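Local coordinates for protein transcription factor IWS1 (Saccharomyces cerevisiae, PDB 3NFQ) that takes part in regulating transcription by RNA polymerase II and interacts with SPT5 and SPT6, the chain being its conserved central domain, at residues L106-L116 and L141-R151. Residues are numbered along the deposited sequence; the frame is centred on the assembly and turned at random.
Sequences LNDLPVKTEHL and LAEKLIAEWTR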
loop_
_atom_site.group_PDB
_atom_site.type_symbol
_atom_site.label_atom_id
_atom_site.label_comp_id
_atom_site.label_asym_id
_atom_site.label_seq_id
_atom_site.Cartn_x
_atom_site.Cartn_y
_atom_site.Cartn_z
ATOM N N LEU A 106 -5.920 -2.952 4.912
ATOM C CA LEU A 106 -5.820 -1.762 5.759
ATOM C C LEU A 106 -7.074 -1.592 6.643
ATOM O O LEU A 106 -7.020 -0.957 7.705
ATOM C CB LEU A 106 -5.705 -0.497 4.938
ATOM C CG LEU A 106 -4.393 -0.244 4.156
ATOM C CD1 LEU A 106 -4.610 0.800 3.110
ATOM C CD2 LEU A 106 -3.282 0.166 5.158
ATOM N N ASN A 107 -8.182 -2.189 6.212
ATOM C CA ASN A 107 -9.448 -2.035 6.924
ATOM C C ASN A 107 -9.381 -2.641 8.323
ATOM O O ASN A 107 -10.095 -2.216 9.231
ATOM C CB ASN A 107 -10.573 -2.656 6.104
ATOM C CG ASN A 107 -11.903 -2.475 6.759
ATOM O OD1 ASN A 107 -12.486 -3.421 7.242
ATOM N ND2 ASN A 107 -12.307 -1.252 6.913
ATOM N N ASP A 108 -8.475 -3.590 8.496
ATOM C CA ASP A 108 -8.287 -4.331 9.732
ATOM C C ASP A 108 -7.123 -3.843 10.644
ATOM O O ASP A 108 -6.952 -4.361 11.748
ATOM C CB ASP A 108 -8.008 -5.801 9.380
ATOM C CG ASP A 108 -9.192 -6.496 8.703
ATOM O OD1 ASP A 108 -10.341 -6.336 9.173
ATOM O OD2 ASP A 108 -8.950 -7.204 7.697
ATOM N N LEU A 109 -6.327 -2.875 10.191
ATOM C CA LEU A 109 -5.154 -2.415 10.910
ATOM C C LEU A 109 -5.486 -1.225 11.771
ATOM O O LEU A 109 -6.204 -0.346 11.315
ATOM C CB LEU A 109 -4.097 -1.937 9.905
ATOM C CG LEU A 109 -2.820 -2.684 9.622
ATOM C CD1 LEU A 109 -1.925 -1.749 8.788
ATOM C CD2 LEU A 109 -2.059 -3.124 10.901
ATOM N N PRO A 110 -4.994 -1.196 13.028
ATOM C CA PRO A 110 -5.293 -0.044 13.881
ATOM C C PRO A 110 -4.517 1.261 13.552
ATOM O O PRO A 110 -3.781 1.802 14.402
ATOM C CB PRO A 110 -5.004 -0.564 15.299
ATOM C CG PRO A 110 -4.003 -1.671 15.090
ATOM C CD PRO A 110 -4.276 -2.269 13.754
ATOM N N VAL A 111 -4.695 1.778 12.338
ATOM C CA VAL A 111 -3.962 2.978 11.897
ATOM C C VAL A 111 -4.363 4.261 12.649
ATOM O O VAL A 111 -5.545 4.535 12.857
ATOM C CB VAL A 111 -4.181 3.162 10.393
ATOM C CG1 VAL A 111 -3.415 4.367 9.859
ATOM C CG2 VAL A 111 -3.781 1.874 9.663
ATOM N N LYS A 112 -3.378 5.083 12.979
ATOM C CA LYS A 112 -3.625 6.369 13.634
ATOM C C LYS A 112 -3.038 7.504 12.804
ATOM O O LYS A 112 -2.282 7.287 11.856
ATOM C CB LYS A 112 -2.987 6.393 15.028
ATOM C CG LYS A 112 -3.395 5.268 15.965
ATOM C CD LYS A 112 -4.920 5.226 16.123
ATOM C CE LYS A 112 -5.370 4.171 17.129
ATOM N NZ LYS A 112 -6.835 4.300 17.249
ATOM N N THR A 113 -3.373 8.731 13.178
ATOM C CA THR A 113 -2.888 9.887 12.463
ATOM C C THR A 113 -1.350 9.876 12.322
ATOM O O THR A 113 -0.835 10.179 11.262
ATOM C CB THR A 113 -3.407 11.194 13.105
ATOM O OG1 THR A 113 -4.831 11.296 12.900
ATOM C CG2 THR A 113 -2.736 12.421 12.464
ATOM N N GLU A 114 -0.627 9.495 13.366
ATOM C CA GLU A 114 0.838 9.533 13.285
ATOM C C GLU A 114 1.414 8.602 12.207
ATOM O O GLU A 114 2.424 8.928 11.557
ATOM C CB GLU A 114 1.506 9.249 14.631
ATOM C CG GLU A 114 1.088 7.965 15.308
ATOM C CD GLU A 114 -0.048 8.158 16.339
ATOM O OE1 GLU A 114 -0.888 9.113 16.182
ATOM O OE2 GLU A 114 -0.084 7.332 17.301
ATOM N N HIS A 115 0.787 7.441 12.031
ATOM C CA HIS A 115 1.203 6.531 10.961
ATOM C C HIS A 115 0.906 7.087 9.594
ATOM O O HIS A 115 1.716 6.922 8.696
ATOM C CB HIS A 115 0.541 5.183 11.108
ATOM C CG HIS A 115 0.529 4.666 12.509
ATOM N ND1 HIS A 115 1.669 4.246 13.168
ATOM C CD2 HIS A 115 -0.497 4.459 13.365
ATOM C CE1 HIS A 115 1.344 3.818 14.373
ATOM N NE2 HIS A 115 0.035 3.929 14.514
ATOM N N LEU A 116 -0.255 7.716 9.420
ATOM C CA LEU A 116 -0.585 8.355 8.137
ATOM C C LEU A 116 0.447 9.429 7.755
ATOM O O LEU A 116 0.805 9.581 6.584
ATOM C CB LEU A 116 -1.982 8.979 8.188
ATOM C CG LEU A 116 -3.102 7.968 8.424
ATOM C CD1 LEU A 116 -4.436 8.661 8.686
ATOM C CD2 LEU A 116 -3.196 7.052 7.243
ATOM N N LEU A 141 -14.862 3.359 0.746
ATOM C CA LEU A 141 -14.089 2.689 1.772
ATOM C C LEU A 141 -12.929 3.613 2.201
ATOM O O LEU A 141 -12.671 3.759 3.403
ATOM C CB LEU A 141 -13.621 1.270 1.325
ATOM C CG LEU A 141 -12.569 0.626 2.258
ATOM C CD1 LEU A 141 -13.035 0.441 3.690
ATOM C CD2 LEU A 141 -12.129 -0.731 1.608
ATOM N N ALA A 142 -12.284 4.293 1.241
ATOM C CA ALA A 142 -11.176 5.217 1.570
ATOM C C ALA A 142 -11.712 6.357 2.460
ATOM O O ALA A 142 -11.084 6.747 3.407
ATOM C CB ALA A 142 -10.540 5.766 0.261
ATOM N N GLU A 143 -12.900 6.862 2.155
ATOM C CA GLU A 143 -13.517 7.927 2.937
ATOM C C GLU A 143 -13.888 7.460 4.349
ATOM O O GLU A 143 -13.701 8.200 5.304
ATOM C CB GLU A 143 -14.736 8.440 2.145
ATOM C CG GLU A 143 -15.669 9.257 2.886
ATOM C CD GLU A 143 -16.955 9.450 2.102
ATOM O OE1 GLU A 143 -18.009 9.164 2.717
ATOM O OE2 GLU A 143 -16.886 9.814 0.870
ATOM N N LYS A 144 -14.377 6.229 4.484
ATOM C CA LYS A 144 -14.629 5.641 5.810
ATOM C C LYS A 144 -13.352 5.478 6.601
ATOM O O LYS A 144 -13.305 5.762 7.801
ATOM C CB LYS A 144 -15.279 4.258 5.672
ATOM C CG LYS A 144 -15.425 3.560 7.028
ATOM C CD LYS A 144 -15.557 2.048 6.790
ATOM C CE LYS A 144 -14.961 1.205 7.922
ATOM N NZ LYS A 144 -15.662 -0.165 7.739
ATOM N N LEU A 145 -12.295 5.005 5.936
ATOM C CA LEU A 145 -11.057 4.722 6.665
ATOM C C LEU A 145 -10.393 6.015 7.115
ATOM O O LEU A 145 -9.897 6.093 8.231
ATOM C CB LEU A 145 -10.084 3.963 5.794
ATOM C CG LEU A 145 -10.536 2.503 5.625
ATOM C CD1 LEU A 145 -9.567 1.849 4.625
ATOM C CD2 LEU A 145 -10.489 1.795 6.940
ATOM N N ILE A 146 -10.327 6.991 6.255
ATOM C CA ILE A 146 -9.679 8.238 6.696
ATOM C C ILE A 146 -10.385 8.910 7.900
ATOM O O ILE A 146 -9.728 9.467 8.801
ATOM C CB ILE A 146 -9.434 9.229 5.501
ATOM C CG1 ILE A 146 -8.387 10.287 5.866
ATOM C CG2 ILE A 146 -10.652 9.864 4.997
ATOM C CD1 ILE A 146 -6.965 9.702 5.714
ATOM N N ALA A 147 -11.712 8.917 7.874
ATOM C CA ALA A 147 -12.521 9.425 8.999
ATOM C C ALA A 147 -12.229 8.649 10.254
ATOM O O ALA A 147 -12.045 9.215 11.335
ATOM C CB ALA A 147 -14.024 9.355 8.638
ATOM N N GLU A 148 -12.172 7.339 10.129
ATOM C CA GLU A 148 -11.945 6.496 11.254
ATOM C C GLU A 148 -10.536 6.679 11.826
ATOM O O GLU A 148 -10.351 6.785 13.051
ATOM C CB GLU A 148 -12.170 5.054 10.812
ATOM C CG GLU A 148 -11.976 4.049 11.859
ATOM C CD GLU A 148 -12.253 2.644 11.359
ATOM O OE1 GLU A 148 -13.303 2.416 10.727
ATOM O OE2 GLU A 148 -11.432 1.747 11.619
ATOM N N TRP A 149 -9.534 6.669 10.944
ATOM C CA TRP A 149 -8.157 6.661 11.394
ATOM C C TRP A 149 -7.859 8.002 12.052
ATOM O O TRP A 149 -7.043 8.059 12.957
ATOM C CB TRP A 149 -7.212 6.454 10.218
ATOM C CG TRP A 149 -7.282 5.057 9.666
ATOM C CD1 TRP A 149 -7.693 3.947 10.313
ATOM C CD2 TRP A 149 -6.866 4.640 8.361
ATOM N NE1 TRP A 149 -7.628 2.848 9.472
ATOM C CE2 TRP A 149 -7.106 3.256 8.266
ATOM C CE3 TRP A 149 -6.384 5.312 7.248
ATOM C CZ2 TRP A 149 -6.792 2.506 7.100
ATOM C CZ3 TRP A 149 -6.059 4.575 6.084
ATOM C CH2 TRP A 149 -6.300 3.188 6.020
ATOM N N THR A 150 -8.525 9.053 11.601
ATOM C CA THR A 150 -8.269 10.404 12.172
ATOM C C THR A 150 -9.319 10.812 13.249
ATOM O O THR A 150 -9.446 12.001 13.589
ATOM C CB THR A 150 -8.276 11.454 11.090
ATOM O OG1 THR A 150 -9.580 11.527 10.511
ATOM C CG2 THR A 150 -7.221 11.112 9.973
ATOM N N ARG A 151 -10.071 9.833 13.760
ATOM C CA ARG A 151 -11.188 10.128 14.688
ATOM C C ARG A 151 -10.689 10.691 16.024
ATOM O O ARG A 151 -9.653 10.260 16.514
ATOM C CB ARG A 151 -12.031 8.867 14.932
ATOM C CG ARG A 151 -11.338 7.809 15.794
ATOM C CD ARG A 151 -12.110 6.556 15.712
ATOM N NE ARG A 151 -11.643 5.459 16.559
ATOM C CZ ARG A 151 -10.663 4.605 16.223
ATOM N NH1 ARG A 151 -9.989 4.766 15.090
ATOM N NH2 ARG A 151 -10.355 3.588 17.011
HETATM O O HOH W 1 -8.442 0.168 10.009
HETATM O O HOH W 2 -14.748 -2.178 9.195
HETATM O O HOH W 3 -7.718 3.415 13.945
HETATM O O HOH W 4 -8.175 1.976 16.243
HETATM O O HOH W 5 -5.200 9.444 15.419
#
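The indole of Trp149 lies between two unlike surfaces: Val111 covers one face, and the Leu145 carbonyl of its own helix sits above the other, toward the rim. Val111 CB stands 3.4 Å from the centroid of the five-membered ring and only 3° off its normal, a CH-pi contact. With CG1 anti to the backbone N (chi1 -178°), CG1 leans over CD2 and CG2 over CE2, so the branched valine spreads across the indole. Near the ring plane, Leu106 O approaches the edge at CZ2, while Leu116 CD2 meets CE3 obliquely at 3.6 Å.

Tryptophan suits this place because its large apolar ring also carries an N-H. NE1 donates to a water at 2.9 Å in the ring plane; the carbonyls of Leu106 and Leu109 lie within hydrogen-bonding distance of that water and may share its protons. Replacing Trp149 by alanine is likely to leave Val111 and Leu116 without their partner and the water without its N-H donor. Asn107 ND2 rests on Leu145 CD2 at 3.5 Å, while its OD1 shares a water with Lys144 NZ.

At the helix end, the Arg151 guanidinium directs its N-H groups in plane at Glu148 O and two waters, one shared with Val111 O, the other with Lys112 NZ. Thr150 suits the helix end because Ile146 O takes up its hydroxyl, leaving the methyl for Leu116 CD1; the leucine's two branches thus serve methyl and indole.

Within this TFIIS N-terminal-like helical bundle, the contact sets the end of helix 136-149 against the connection between helices 96-107 and 113-119. Leu78 of helix 77-85 also packs on Leu106 and Val111, and Phe103 of helix 96-107 touches Leu141 and Leu145.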